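Exopolyphosphatase (Cytophaga hutchinsonii, PDB 3MDQ) probably hydrolyses inorganic polyphosphate from the chain end, releasing orthophosphate, as an exopolyphosphatase of the Ppx/GppA family with an actin-like ATPase fold. Local coordinates at residues A[31-36]-A[299-304]. Sequence-based numbering, arbitrary orientation. Where two conformers were deposited one is given.
With SO4 (sulfate ion), chain F.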
loop_
_atom_site.group_PDB
_atom_site.type_symbol
_atom_site.label_atom_id
_atom_site.label_comp_id
_atom_site.label_asym_id
_atom_site.label_seq_id
_atom_site.Cartn_x
_atom_site.Cartn_y
_atom_site.Cartn_z
ATOM N N LEU A 31 5.105 -3.360 19.343
ATOM C CA LEU A 31 6.319 -2.774 19.896
ATOM C C LEU A 31 6.940 -1.723 18.992
ATOM O O LEU A 31 7.457 -0.728 19.483
ATOM C CB LEU A 31 7.333 -3.892 20.168
ATOM C CG LEU A 31 6.966 -4.999 21.144
ATOM C CD1 LEU A 31 8.153 -5.909 21.316
ATOM C CD2 LEU A 31 6.523 -4.436 22.491
ATOM N N VAL A 32 6.995 -1.981 17.676
ATOM C CA VAL A 32 7.610 -1.072 16.701
ATOM C C VAL A 32 6.735 -1.051 15.448
ATOM O O VAL A 32 6.288 -2.104 14.990
ATOM C CB VAL A 32 9.021 -1.579 16.275
ATOM C CG1 VAL A 32 9.622 -0.698 15.155
ATOM C CG2 VAL A 32 9.969 -1.658 17.483
ATOM N N ASN A 33 6.482 0.149 14.922
ATOM C CA ASN A 33 5.865 0.334 13.640
ATOM C C ASN A 33 6.630 1.497 13.003
ATOM O O ASN A 33 6.387 2.642 13.347
ATOM C CB ASN A 33 4.384 0.624 13.801
ATOM C CG ASN A 33 3.661 0.697 12.470
ATOM O OD1 ASN A 33 4.280 0.847 11.428
ATOM N ND2 ASN A 33 2.344 0.562 12.502
ATOM N N GLU A 34 7.556 1.167 12.095
ATOM C CA GLU A 34 8.573 2.082 11.567
ATOM C C GLU A 34 8.458 2.088 10.046
ATOM O O GLU A 34 8.126 1.064 9.470
ATOM C CB GLU A 34 9.959 1.538 11.953
ATOM C CG GLU A 34 11.140 2.386 11.561
ATOM C CD GLU A 34 11.846 2.955 12.758
ATOM O OE1 GLU A 34 11.458 2.594 13.889
ATOM O OE2 GLU A 34 12.790 3.749 12.572
ATOM N N LYS A 35 8.722 3.224 9.398
ATOM C CA LYS A 35 8.816 3.265 7.955
ATOM C C LYS A 35 10.091 3.980 7.528
ATOM O O LYS A 35 10.674 4.780 8.273
ATOM C CB LYS A 35 7.622 3.974 7.329
ATOM C CG LYS A 35 7.539 5.449 7.656
ATOM C CD LYS A 35 6.269 6.095 7.026
ATOM C CE LYS A 35 5.893 7.380 7.778
ATOM N NZ LYS A 35 4.469 7.756 7.595
ATOM N N SER A 36 10.492 3.707 6.296
ATOM C CA SER A 36 11.666 4.341 5.733
ATOM C C SER A 36 11.457 4.466 4.246
ATOM O O SER A 36 11.089 3.482 3.576
ATOM C CB SER A 36 12.868 3.448 6.058
ATOM O OG SER A 36 14.064 3.882 5.413
ATOM N N LEU A 299 -0.474 -4.832 4.106
ATOM C CA LEU A 299 0.266 -6.073 3.942
ATOM C C LEU A 299 0.966 -6.581 5.199
ATOM O O LEU A 299 0.860 -7.761 5.518
ATOM C CB LEU A 299 1.304 -5.954 2.803
ATOM C CG LEU A 299 2.203 -7.161 2.569
ATOM C CD1 LEU A 299 1.394 -8.366 2.140
ATOM C CD2 LEU A 299 3.244 -6.782 1.485
ATOM N N LYS A 300 1.691 -5.715 5.900
ATOM C CA LYS A 300 2.499 -6.182 7.030
ATOM C C LYS A 300 1.625 -6.807 8.133
ATOM O O LYS A 300 1.973 -7.836 8.714
ATOM C CB LYS A 300 3.392 -5.062 7.577
ATOM C CG LYS A 300 2.691 -3.895 8.230
ATOM C CD LYS A 300 3.569 -2.620 8.360
ATOM C CE LYS A 300 2.853 -1.449 9.163
ATOM N NZ LYS A 300 1.640 -1.060 8.458
ATOM N N GLU A 301 0.474 -6.189 8.380
ATOM C CA GLU A 301 -0.480 -6.752 9.318
ATOM C C GLU A 301 -1.121 -8.036 8.795
ATOM O O GLU A 301 -1.350 -8.963 9.547
ATOM C CB GLU A 301 -1.565 -5.771 9.723
ATOM C CG GLU A 301 -1.062 -4.631 10.612
ATOM C CD GLU A 301 -0.453 -3.463 9.888
ATOM O OE1 GLU A 301 -0.560 -3.330 8.639
ATOM O OE2 GLU A 301 0.171 -2.608 10.612
ATOM N N GLY A 302 -1.400 -8.098 7.500
ATOM C CA GLY A 302 -1.895 -9.333 6.950
ATOM C C GLY A 302 -0.943 -10.484 7.072
ATOM O O GLY A 302 -1.359 -11.615 7.307
ATOM N N VAL A 303 0.342 -10.208 6.890
ATOM C CA VAL A 303 1.388 -11.216 7.110
ATOM C C VAL A 303 1.377 -11.697 8.571
ATOM O O VAL A 303 1.376 -12.911 8.853
ATOM C CB VAL A 303 2.767 -10.673 6.671
ATOM C CG1 VAL A 303 3.903 -11.561 7.176
ATOM C CG2 VAL A 303 2.822 -10.500 5.149
ATOM N N LEU A 304 1.382 -10.740 9.509
ATOM C CA LEU A 304 1.335 -11.051 10.940
ATOM C C LEU A 304 0.149 -11.928 11.267
ATOM O O LEU A 304 0.310 -12.970 11.910
ATOM C CB LEU A 304 1.293 -9.768 11.753
ATOM C CG LEU A 304 1.005 -9.916 13.242
ATOM C CD1 LEU A 304 2.119 -10.664 13.977
ATOM C CD2 LEU A 304 0.734 -8.533 13.858
HETATM S S SO4 F . 2.236 5.438 6.121
HETATM O O1 SO4 F . 3.116 6.537 5.708
HETATM O O2 SO4 F . 2.444 4.312 5.218
HETATM O O3 SO4 F . 0.856 5.907 6.044
HETATM O O4 SO4 F . 2.556 5.030 7.493
HETATM O O HOH W 1 1.398 1.768 9.416
HETATM O O HOH W 2 -0.452 -0.038 10.764
#
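Asn33 and Lys300 meet at about a right angle, the amide of the first lying across the end of the second, where the N-terminal sheet of this actin-like (ASKHA) fold faces the C-terminal helix 299-309. Strand 27-37 is the outermost strand on its side of that sheet, and within 31-36 Asn33 is the residue that touches the helix segment. With CG anti to the backbone N (chi1 -175°), the Asn33 amide reaches out from the strand, and its OD1 stands 3.5 Å from Lys300 CE, a van der Waals contact with the methylene next to the ammonium.

The lysine chain runs nearly straight as far as CE and then bends at its last torsion (chi4 -61°), which turns NZ to the carboxylate of Glu301, the next residue in the helix. The resulting salt bridge, 3.0 Å from Lys300 NZ to Glu301 OE2, uses the syn lone pair of OE2; a weaker bond goes to OE1, which also accepts the backbone N-H of Ser298. Glu301 is thus tied down at the start of its own helix, and His17 packs against Lys300 from the neighbouring strand.

Polar linkage between the segments is left to two waters, each held weakly by Asn33 ND2. On the strand, Lys35 projects separately to a sulfate, probably from the crystallisation liquor, that Arg269 also binds; Lys35 NZ lies 2.6 Å from sulfate O1. Of the bridging waters, one accepts from Lys300 NZ at 3.0 Å, while the other lies 2.6 Å from Glu301 OE2, where it can donate a hydrogen bond.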